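Local coordinates for protein sensory transduction histidine kinase, putative (Borrelia burgdorferi, PDB 5BWJ) that probably senses small molecules through a periplasmic Venus flytrap domain and passes the signal to a histidine kinase that phosphorylates itself from ATP, at residues I7-L12 / E59-A64; K11-F16 / E50-L55; S88-F93 / V181-K186. All blocks are in the same frame, centred on the assembly; numbering follows the deposited sequence.

Contact 1. Residues I7-L12 / E59-A64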
loop_
_atom_site.group_PDB
_atom_site.type_symbol
_atom_site.label_atom_id
_atom_site.label_comp_id
_atom_site.label_asym_id
_atom_site.label_seq_id
_atom_site.Cartn_x
_atom_site.Cartn_y
_atom_site.Cartn_z
ATOM N N ILE B 7 -22.038 17.691 12.847
ATOM C CA ILE B 7 -22.094 16.617 11.862
ATOM C C ILE B 7 -21.308 17.026 10.616
ATOM O O ILE B 7 -21.463 18.138 10.115
ATOM C CB ILE B 7 -23.553 16.269 11.490
ATOM C CG1 ILE B 7 -23.589 15.228 10.368
ATOM C CG2 ILE B 7 -24.327 17.524 11.088
ATOM C CD1 ILE B 7 -24.950 14.596 10.165
ATOM N N PHE B 8 -20.450 16.127 10.135
ATOM C CA PHE B 8 -19.582 16.419 8.996
ATOM C C PHE B 8 -19.704 15.358 7.910
ATOM O O PHE B 8 -19.832 14.168 8.195
ATOM C CB PHE B 8 -18.125 16.534 9.449
ATOM C CG PHE B 8 -17.877 17.664 10.407
ATOM C CD1 PHE B 8 -17.875 18.976 9.965
ATOM C CD2 PHE B 8 -17.646 17.414 11.750
ATOM C CE1 PHE B 8 -17.651 20.020 10.844
ATOM C CE2 PHE B 8 -17.418 18.453 12.634
ATOM C CZ PHE B 8 -17.422 19.757 12.180
ATOM N N LYS B 9 -19.656 15.806 6.660
ATOM C CA LYS B 9 -19.781 14.921 5.510
ATOM C C LYS B 9 -18.414 14.612 4.910
ATOM O O LYS B 9 -17.643 15.520 4.596
ATOM C CB LYS B 9 -20.693 15.555 4.459
ATOM C CG LYS B 9 -21.028 14.656 3.284
ATOM C CD LYS B 9 -22.081 15.303 2.397
ATOM C CE LYS B 9 -22.534 14.375 1.284
ATOM N NZ LYS B 9 -23.624 14.981 0.469
ATOM N N PHE B 10 -18.119 13.324 4.767
ATOM C CA PHE B 10 -16.905 12.871 4.100
ATOM C C PHE B 10 -17.247 12.276 2.740
ATOM O O PHE B 10 -18.076 11.370 2.640
ATOM C CB PHE B 10 -16.167 11.841 4.959
ATOM C CG PHE B 10 -15.442 12.437 6.135
ATOM C CD1 PHE B 10 -14.088 12.717 6.061
ATOM C CD2 PHE B 10 -16.115 12.718 7.311
ATOM C CE1 PHE B 10 -13.416 13.266 7.142
ATOM C CE2 PHE B 10 -15.451 13.267 8.394
ATOM C CZ PHE B 10 -14.096 13.540 8.308
ATOM N N LYS B 11 -16.618 12.801 1.693
ATOM C CA LYS B 11 -16.805 12.274 0.344
ATOM C C LYS B 11 -15.611 11.426 -0.074
ATOM O O LYS B 11 -14.500 11.936 -0.239
ATOM C CB LYS B 11 -17.022 13.409 -0.658
ATOM C CG LYS B 11 -18.437 13.966 -0.654
ATOM C CD LYS B 11 -18.675 14.874 -1.847
ATOM C CE LYS B 11 -20.091 15.415 -1.868
ATOM N NZ LYS B 11 -21.113 14.337 -1.984
ATOM N N LEU B 12 -15.849 10.128 -0.236
ATOM C CA LEU B 12 -14.809 9.198 -0.661
ATOM C C LEU B 12 -14.795 9.103 -2.182
ATOM O O LEU B 12 -15.724 8.572 -2.793
ATOM C CB LEU B 12 -15.032 7.820 -0.033
ATOM C CG LEU B 12 -15.190 7.819 1.493
ATOM C CD1 LEU B 12 -15.371 6.406 2.025
ATOM C CD2 LEU B 12 -14.009 8.487 2.171
ATOM N N GLU B 59 -20.567 19.707 -8.905
ATOM C CA GLU B 59 -21.136 18.961 -7.786
ATOM C C GLU B 59 -20.310 19.099 -6.507
ATOM O O GLU B 59 -20.625 18.467 -5.497
ATOM C CB GLU B 59 -21.269 17.482 -8.156
ATOM N N ILE B 60 -19.261 19.917 -6.548
ATOM C CA ILE B 60 -18.404 20.120 -5.379
ATOM C C ILE B 60 -19.181 20.767 -4.237
ATOM O O ILE B 60 -19.798 21.819 -4.411
ATOM C CB ILE B 60 -17.172 20.998 -5.714
ATOM C CG1 ILE B 60 -16.274 20.278 -6.722
ATOM C CG2 ILE B 60 -16.371 21.326 -4.444
ATOM C CD1 ILE B 60 -15.088 21.093 -7.210
ATOM N N GLU B 61 -19.140 20.126 -3.072
ATOM C CA GLU B 61 -19.782 20.652 -1.872
ATOM C C GLU B 61 -18.734 21.242 -0.935
ATOM O O GLU B 61 -17.804 20.553 -0.515
ATOM C CB GLU B 61 -20.575 19.553 -1.163
ATOM C CG GLU B 61 -21.549 18.823 -2.071
ATOM C CD GLU B 61 -22.649 18.123 -1.302
ATOM O OE1 GLU B 61 -23.578 18.815 -0.832
ATOM O OE2 GLU B 61 -22.590 16.883 -1.169
ATOM N N ASP B 62 -18.892 22.521 -0.611
ATOM C CA ASP B 62 -17.891 23.246 0.165
ATOM C C ASP B 62 -17.769 22.737 1.602
ATOM O O ASP B 62 -16.705 22.848 2.211
ATOM C CB ASP B 62 -18.219 24.740 0.176
ATOM C CG ASP B 62 -18.163 25.359 -1.208
ATOM O OD1 ASP B 62 -19.064 26.156 -1.542
ATOM O OD2 ASP B 62 -17.216 25.049 -1.962
ATOM N N GLU B 63 -18.851 22.180 2.137
ATOM C CA GLU B 63 -18.864 21.729 3.527
ATOM C C GLU B 63 -18.269 20.330 3.691
ATOM O O GLU B 63 -18.018 19.884 4.810
ATOM C CB GLU B 63 -20.294 21.757 4.088
ATOM C CG GLU B 63 -21.241 20.665 3.573
ATOM C CD GLU B 63 -21.762 20.925 2.171
ATOM O OE1 GLU B 63 -21.382 21.948 1.564
ATOM O OE2 GLU B 63 -22.561 20.101 1.678
ATOM N N ALA B 64 -18.040 19.646 2.574
ATOM C CA ALA B 64 -17.605 18.254 2.602
ATOM C C ALA B 64 -16.088 18.123 2.679
ATOM O O ALA B 64 -15.352 18.958 2.153
ATOM C CB ALA B 64 -18.129 17.521 1.378
#

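Contact 2. Residues K11-F16 / E50-L55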
loop_
_atom_site.group_PDB
_atom_site.type_symbol
_atom_site.label_atom_id
_atom_site.label_comp_id
_atom_site.label_asym_id
_atom_site.label_seq_id
_atom_site.Cartn_x
_atom_site.Cartn_y
_atom_site.Cartn_z
ATOM N N LYS B 11 -16.618 12.801 1.693
ATOM C CA LYS B 11 -16.805 12.274 0.344
ATOM C C LYS B 11 -15.611 11.426 -0.074
ATOM O O LYS B 11 -14.500 11.936 -0.239
ATOM C CB LYS B 11 -17.022 13.409 -0.658
ATOM C CG LYS B 11 -18.437 13.966 -0.654
ATOM C CD LYS B 11 -18.675 14.874 -1.847
ATOM C CE LYS B 11 -20.091 15.415 -1.868
ATOM N NZ LYS B 11 -21.113 14.337 -1.984
ATOM N N LEU B 12 -15.849 10.128 -0.236
ATOM C CA LEU B 12 -14.809 9.198 -0.661
ATOM C C LEU B 12 -14.795 9.103 -2.182
ATOM O O LEU B 12 -15.724 8.572 -2.793
ATOM C CB LEU B 12 -15.032 7.820 -0.033
ATOM C CG LEU B 12 -15.190 7.819 1.493
ATOM C CD1 LEU B 12 -15.371 6.406 2.025
ATOM C CD2 LEU B 12 -14.009 8.487 2.171
ATOM N N VAL B 13 -13.735 9.628 -2.788
ATOM C CA VAL B 13 -13.655 9.727 -4.241
ATOM C C VAL B 13 -13.014 8.484 -4.853
ATOM O O VAL B 13 -11.951 8.043 -4.414
ATOM C CB VAL B 13 -12.853 10.972 -4.673
ATOM C CG1 VAL B 13 -12.888 11.136 -6.189
ATOM C CG2 VAL B 13 -13.403 12.219 -3.997
ATOM N N ASP B 14 -13.674 7.932 -5.868
ATOM C CA ASP B 14 -13.141 6.808 -6.633
ATOM C C ASP B 14 -12.869 5.615 -5.707
ATOM O O ASP B 14 -13.748 5.219 -4.937
ATOM C CB ASP B 14 -11.878 7.248 -7.385
ATOM C CG ASP B 14 -11.465 6.272 -8.477
ATOM O OD1 ASP B 14 -12.303 5.449 -8.903
ATOM O OD2 ASP B 14 -10.296 6.329 -8.911
ATOM N N GLN B 15 -11.669 5.044 -5.779
ATOM C CA GLN B 15 -11.285 3.935 -4.912
ATOM C C GLN B 15 -9.850 4.126 -4.440
ATOM O O GLN B 15 -9.037 4.751 -5.125
ATOM C CB GLN B 15 -11.436 2.598 -5.637
ATOM C CG GLN B 15 -12.843 2.331 -6.154
ATOM C CD GLN B 15 -12.986 0.945 -6.748
ATOM O OE1 GLN B 15 -12.775 -0.061 -6.067
ATOM N NE2 GLN B 15 -13.338 0.883 -8.027
ATOM N N PHE B 16 -9.549 3.577 -3.269
ATOM C CA PHE B 16 -8.278 3.823 -2.598
ATOM C C PHE B 16 -7.946 2.645 -1.688
ATOM O O PHE B 16 -8.185 2.694 -0.484
ATOM C CB PHE B 16 -8.358 5.134 -1.801
ATOM C CG PHE B 16 -7.054 5.576 -1.186
ATOM C CD1 PHE B 16 -7.024 6.691 -0.363
ATOM C CD2 PHE B 16 -5.868 4.902 -1.431
ATOM C CE1 PHE B 16 -5.841 7.115 0.211
ATOM C CE2 PHE B 16 -4.682 5.325 -0.859
ATOM C CZ PHE B 16 -4.670 6.433 -0.037
ATOM N N GLU B 50 -20.119 9.367 2.017
ATOM C CA GLU B 50 -20.737 9.242 0.705
ATOM C C GLU B 50 -19.676 8.949 -0.348
ATOM O O GLU B 50 -18.670 9.650 -0.441
ATOM C CB GLU B 50 -21.504 10.516 0.342
ATOM C CG GLU B 50 -22.130 10.487 -1.044
ATOM C CD GLU B 50 -22.926 11.739 -1.353
ATOM O OE1 GLU B 50 -22.618 12.403 -2.366
ATOM O OE2 GLU B 50 -23.863 12.053 -0.588
ATOM N N HIS B 51 -19.908 7.908 -1.138
ATOM C CA HIS B 51 -18.992 7.546 -2.210
ATOM C C HIS B 51 -19.371 8.240 -3.510
ATOM O O HIS B 51 -20.548 8.327 -3.860
ATOM C CB HIS B 51 -18.978 6.033 -2.418
ATOM C CG HIS B 51 -18.419 5.270 -1.257
ATOM N ND1 HIS B 51 -19.193 4.865 -0.191
ATOM C CD2 HIS B 51 -17.162 4.839 -0.997
ATOM C CE1 HIS B 51 -18.436 4.216 0.676
ATOM N NE2 HIS B 51 -17.201 4.186 0.211
ATOM N N ILE B 52 -18.362 8.740 -4.216
ATOM C CA ILE B 52 -18.544 9.266 -5.561
ATOM C C ILE B 52 -17.405 8.777 -6.451
ATOM O O ILE B 52 -16.239 8.801 -6.057
ATOM C CB ILE B 52 -18.604 10.809 -5.575
ATOM C CG1 ILE B 52 -17.450 11.408 -4.764
ATOM C CG2 ILE B 52 -19.944 11.286 -5.017
ATOM C CD1 ILE B 52 -17.304 12.908 -4.924
ATOM N N ASP B 53 -17.751 8.309 -7.646
ATOM C CA ASP B 53 -16.757 7.805 -8.585
ATOM C C ASP B 53 -15.909 8.942 -9.137
ATOM O O ASP B 53 -14.678 8.867 -9.145
ATOM C CB ASP B 53 -17.437 7.054 -9.732
ATOM C CG ASP B 53 -18.069 5.754 -9.282
ATOM O OD1 ASP B 53 -18.271 5.582 -8.061
ATOM O OD2 ASP B 53 -18.368 4.904 -10.148
ATOM N N ASN B 54 -16.581 9.995 -9.589
ATOM C CA ASN B 54 -15.928 11.109 -10.261
ATOM C C ASN B 54 -15.990 12.381 -9.431
ATOM O O ASN B 54 -16.815 12.502 -8.524
ATOM C CB ASN B 54 -16.576 11.350 -11.626
ATOM C CG ASN B 54 -16.737 10.075 -12.427
ATOM O OD1 ASN B 54 -15.925 9.156 -12.320
ATOM N ND2 ASN B 54 -17.792 10.010 -13.231
ATOM N N LEU B 55 -15.114 13.323 -9.760
ATOM C CA LEU B 55 -15.089 14.628 -9.112
ATOM C C LEU B 55 -15.556 15.708 -10.085
ATOM O O LEU B 55 -14.757 16.251 -10.849
ATOM C CB LEU B 55 -13.683 14.942 -8.602
ATOM C CG LEU B 55 -13.533 16.235 -7.800
ATOM C CD1 LEU B 55 -14.253 16.127 -6.462
ATOM C CD2 LEU B 55 -12.064 16.563 -7.601
#

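Contact 3. Residues S88-F93 / V181-K186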
loop_
_atom_site.group_PDB
_atom_site.type_symbol
_atom_site.label_atom_id
_atom_site.label_comp_id
_atom_site.label_asym_id
_atom_site.label_seq_id
_atom_site.Cartn_x
_atom_site.Cartn_y
_atom_site.Cartn_z
ATOM N N SER B 88 1.561 6.329 -1.934
ATOM C CA SER B 88 1.466 5.381 -3.035
ATOM C C SER B 88 2.676 5.521 -3.952
ATOM O O SER B 88 3.470 6.453 -3.813
ATOM C CB SER B 88 0.175 5.599 -3.829
ATOM O OG SER B 88 -0.967 5.422 -3.009
ATOM N N ILE B 89 2.810 4.581 -4.881
ATOM C CA ILE B 89 3.839 4.641 -5.907
ATOM C C ILE B 89 3.164 4.686 -7.271
ATOM O O ILE B 89 2.266 3.893 -7.553
ATOM C CB ILE B 89 4.803 3.436 -5.828
ATOM C CG1 ILE B 89 5.483 3.401 -4.455
ATOM C CG2 ILE B 89 5.842 3.506 -6.950
ATOM C CD1 ILE B 89 6.415 2.213 -4.235
ATOM N N SER B 90 3.583 5.629 -8.109
ATOM C CA SER B 90 3.056 5.725 -9.462
ATOM C C SER B 90 3.634 4.602 -10.316
ATOM O O SER B 90 4.848 4.410 -10.357
ATOM C CB SER B 90 3.382 7.088 -10.077
ATOM O OG SER B 90 4.774 7.220 -10.312
ATOM N N ILE B 91 2.760 3.867 -10.995
ATOM C CA ILE B 91 3.185 2.736 -11.814
ATOM C C ILE B 91 2.498 2.755 -13.173
ATOM O O ILE B 91 1.296 3.013 -13.281
ATOM C CB ILE B 91 2.904 1.389 -11.097
ATOM C CG1 ILE B 91 3.965 1.157 -10.015
ATOM C CG2 ILE B 91 2.891 0.217 -12.094
ATOM C CD1 ILE B 91 3.842 -0.158 -9.264
ATOM N N LEU B 92 3.288 2.497 -14.211
ATOM C CA LEU B 92 2.761 2.311 -15.552
ATOM C C LEU B 92 2.456 0.829 -15.751
ATOM O O LEU B 92 3.372 0.004 -15.796
ATOM C CB LEU B 92 3.758 2.811 -16.601
ATOM C CG LEU B 92 3.237 2.908 -18.035
ATOM C CD1 LEU B 92 2.189 4.007 -18.158
ATOM C CD2 LEU B 92 4.380 3.151 -19.004
ATOM N N PHE B 93 1.171 0.498 -15.846
ATOM C CA PHE B 93 0.727 -0.887 -16.003
ATOM C C PHE B 93 0.425 -1.240 -17.456
ATOM O O PHE B 93 0.078 -0.373 -18.255
ATOM C CB PHE B 93 -0.529 -1.147 -15.169
ATOM C CG PHE B 93 -0.282 -1.240 -13.693
ATOM C CD1 PHE B 93 0.345 -2.349 -13.150
ATOM C CD2 PHE B 93 -0.708 -0.235 -12.844
ATOM C CE1 PHE B 93 0.560 -2.442 -11.791
ATOM C CE2 PHE B 93 -0.496 -0.323 -11.484
ATOM C CZ PHE B 93 0.138 -1.429 -10.957
ATOM N N VAL B 181 9.739 5.365 -13.982
ATOM C CA VAL B 181 8.501 6.139 -13.936
ATOM C C VAL B 181 7.906 6.130 -12.529
ATOM O O VAL B 181 6.739 6.482 -12.335
ATOM C CB VAL B 181 7.450 5.588 -14.926
ATOM C CG1 VAL B 181 7.938 5.730 -16.359
ATOM C CG2 VAL B 181 7.121 4.131 -14.610
ATOM N N PHE B 182 8.716 5.732 -11.551
ATOM C CA PHE B 182 8.238 5.534 -10.188
ATOM C C PHE B 182 8.409 6.783 -9.331
ATOM O O PHE B 182 9.529 7.167 -8.990
ATOM C CB PHE B 182 8.970 4.359 -9.542
ATOM C CG PHE B 182 8.981 3.118 -10.384
ATOM C CD1 PHE B 182 7.814 2.407 -10.606
ATOM C CD2 PHE B 182 10.158 2.659 -10.951
ATOM C CE1 PHE B 182 7.820 1.264 -11.381
ATOM C CE2 PHE B 182 10.170 1.517 -11.727
ATOM C CZ PHE B 182 8.999 0.818 -11.943
ATOM N N TYR B 183 7.284 7.406 -8.993
ATOM C CA TYR B 183 7.260 8.551 -8.090
ATOM C C TYR B 183 6.585 8.163 -6.782
ATOM O O TYR B 183 5.641 7.372 -6.776
ATOM C CB TYR B 183 6.512 9.730 -8.719
ATOM C CG TYR B 183 7.177 10.332 -9.935
ATOM C CD1 TYR B 183 7.972 11.464 -9.826
ATOM C CD2 TYR B 183 6.996 9.778 -11.196
ATOM C CE1 TYR B 183 8.576 12.023 -10.935
ATOM C CE2 TYR B 183 7.597 10.330 -12.311
ATOM C CZ TYR B 183 8.385 11.452 -12.175
ATOM O OH TYR B 183 8.986 12.006 -13.283
ATOM N N SER B 184 7.069 8.718 -5.675
ATOM C CA SER B 184 6.381 8.577 -4.400
ATOM C C SER B 184 5.249 9.595 -4.337
ATOM O O SER B 184 5.492 10.803 -4.357
ATOM C CB SER B 184 7.343 8.769 -3.228
ATOM O OG SER B 184 6.684 8.529 -1.997
ATOM N N ILE B 185 4.019 9.099 -4.266
ATOM C CA ILE B 185 2.833 9.947 -4.293
ATOM C C ILE B 185 2.202 10.040 -2.911
ATOM O O ILE B 185 1.990 9.028 -2.247
ATOM C CB ILE B 185 1.780 9.411 -5.289
ATOM C CG1 ILE B 185 2.395 9.245 -6.682
ATOM C CG2 ILE B 185 0.561 10.331 -5.336
ATOM C CD1 ILE B 185 2.909 10.531 -7.300
ATOM N N LYS B 186 1.896 11.263 -2.492
ATOM C CA LYS B 186 1.239 11.497 -1.213
ATOM C C LYS B 186 -0.271 11.603 -1.403
ATOM O O LYS B 186 -0.749 12.361 -2.251
ATOM C CB LYS B 186 1.781 12.767 -0.556
ATOM C CG LYS B 186 3.299 12.854 -0.547
ATOM C CD LYS B 186 3.785 14.109 0.160
ATOM C CE LYS B 186 5.243 14.403 -0.166
ATOM N NZ LYS B 186 6.128 13.241 0.109
HETATM O O HOH W 1 5.568 6.373 -1.785
#

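Contact 1. Residues I7-L12 / E59-A64
Glu61 reaches from the loop 59-64 toward strand 6-13 and meets two lysines with one carboxylate oxygen. Its CB starts the chain toward the strand, and CG, lying anti to the carbonyl carbon (chi1 -52°), passes 3.7 Å from Lys11 CE. The chain then extends to CD, and of the two oxygens OE2 does the gripping. Glu61 OE2 accepts from Lys9 NZ at 2.7 Å through its syn lone pair, on the side of OE1. Lys11 NZ closes a second salt bridge with Glu61 OE2 at 3.1 Å. Glu61 OE1 lies 3.0 Å from Glu63 OE2, two acceptors close together without a hydrogen bond. Both lysine chains run across the glutamate at about a right angle. Lys9 is extended all the way to NZ, whereas Lys11 already has CE 3.0 Å from Glu61 OE2, and the turn at its last torsion (chi4 -62°) folds NZ back to the same oxygen. The strand belongs to the mixed sheet of the periplasmic sensor's Venus flytrap fold, and the loop leads from strand 45-52 into strand 65-69, the two strands that flank strand 6-13. Glu50 of strand 45-52 also pairs with both ammonium groups and is the closer partner of Lys11, so two carboxylates probably offset the two neighbouring positive charges. A type I turn from Glu61 to Ala64 brings the chain back to the strand, closed by Ala64 N to Glu61 O at 3.2 Å. Ala64 CA makes a CH...O contact with Lys9 O at 3.4 Å, and its CB rests 4.1 Å from Lys11 CG.

Contact 2. Residues K11-F16 / E50-L55
Lys11 NZ and Glu50 OE1 form a salt bridge of 2.5 Å between 11-16 and 50-55. The two side chains run side by side in the same direction from Lys11 and Glu50, which are bridge partners on the parallel strands. Glu50 is extended, with CG anti to the backbone N (chi1 178°), while its other oxygen, OE2, holds Lys9. The backbones are joined by three hydrogen bonds in the stagger of parallel strands: Leu12 N to Glu50 O at 2.9 Å, Ile52 N to Leu12 O at 3.0 Å, and Asp14 N to Ile52 O at 2.7 Å. The last carries the ladder one residue beyond the end of strand 6-13; the carboxylate of Asp14 turns to Ser140. These are neighbouring strands of the mixed sheet, connected by helix 32-42 in a beta-alpha-beta crossover.

On the face bearing Lys11, Val13 and Ile52, Ile52 CD1 lies against both Lys11 CD (3.9 Å) and Val13 CG2 (4.1 Å). Its CG1 sits between backbone N and carbonyl carbon (chi1 48°), directing CD1 toward strand 6-13. On the other face Leu12 and His51 lie alongside each other, and Leu12 CD1 approaches His51 NE2 to 3.4 Å, oblique to the imidazole; Tyr28 stacks on the same ring. The His51 side chain is about 9 Å from that of Glu29, a residue that binds magnesium in a structure of this protein, although the site is without its ion in this chain. One face of the strand pair thus carries the ion pair and the Ile52 packing, the other the Leu12-His51 contact. Lys11 serves two roles: its NZ probably offsets the carboxylate charge of Glu50, and its CD packs on Ile52.

Contact 3. Residues S88-F93 / V181-K186
Strands 79-94 and 184-192 pair antiparallel here, with Ser88 and Ile185 exchanging two backbone hydrogen bonds, Ser88 N to Ile185 O at 2.8 Å and Ile185 N to Ser88 O at 2.7 Å, and Ser90 N extending the ladder to Tyr183 O. Beyond it the hydroxyl of Ser90 takes over. With OG between backbone N and carbonyl carbon (chi1 68°), it donates to Val181 O at 2.9 Å, in the carbonyl plane on a lone pair, and accepts from Tyr183 N at 2.8 Å. The same oxygen lies in the plane of the Tyr183 ring, at its edge. Phe182 turns its own edge to Ile91, whose CG1 is 4.1 Å from Phe182 CD1, while Ile89 CG2 touches Phe182 CB. Leu92 CB meets Val181 CG2 further along. Phe19, Pro18 and Leu210 of the second subunit pack against Ile89, Ile91 and Phe182 respectively, placing this hydrophobic cluster at the dimer interface. Tyr156 OH also hydrogen-bonds to Ser90 OG and Val181 O. One buried hydroxyl thereby satisfies backbone groups of the irregular segment before strand 184-192 and ties it to strand 79-94.

How the contacts relate
Contacts 1 and 2 share Lys11 and Leu12 and lie 11 Å apart between centres, using strand 6-13 to join the 59-64 loop and strand 45-52. Glu50 links them further: its OE2 is 3.1 Å from Lys9 NZ, and its N is 2.9 Å from Phe10 O, a probable hydrogen bond. Contact 3 belongs to the same mixed sheet across the chain's centre from contact 1, about 27 Å away between centres. Contact 2, its centre about 20 Å from that of contact 3, touches it where Phe16 CE2 packs 4.3 Å from Ser88 OG. The His51 side chain is about 9 Å from that of Glu29, whose magnesium is absent here. Contact 3 lies away from that site; its Phe182 side chain is about 12 Å from a bound magnesium ion.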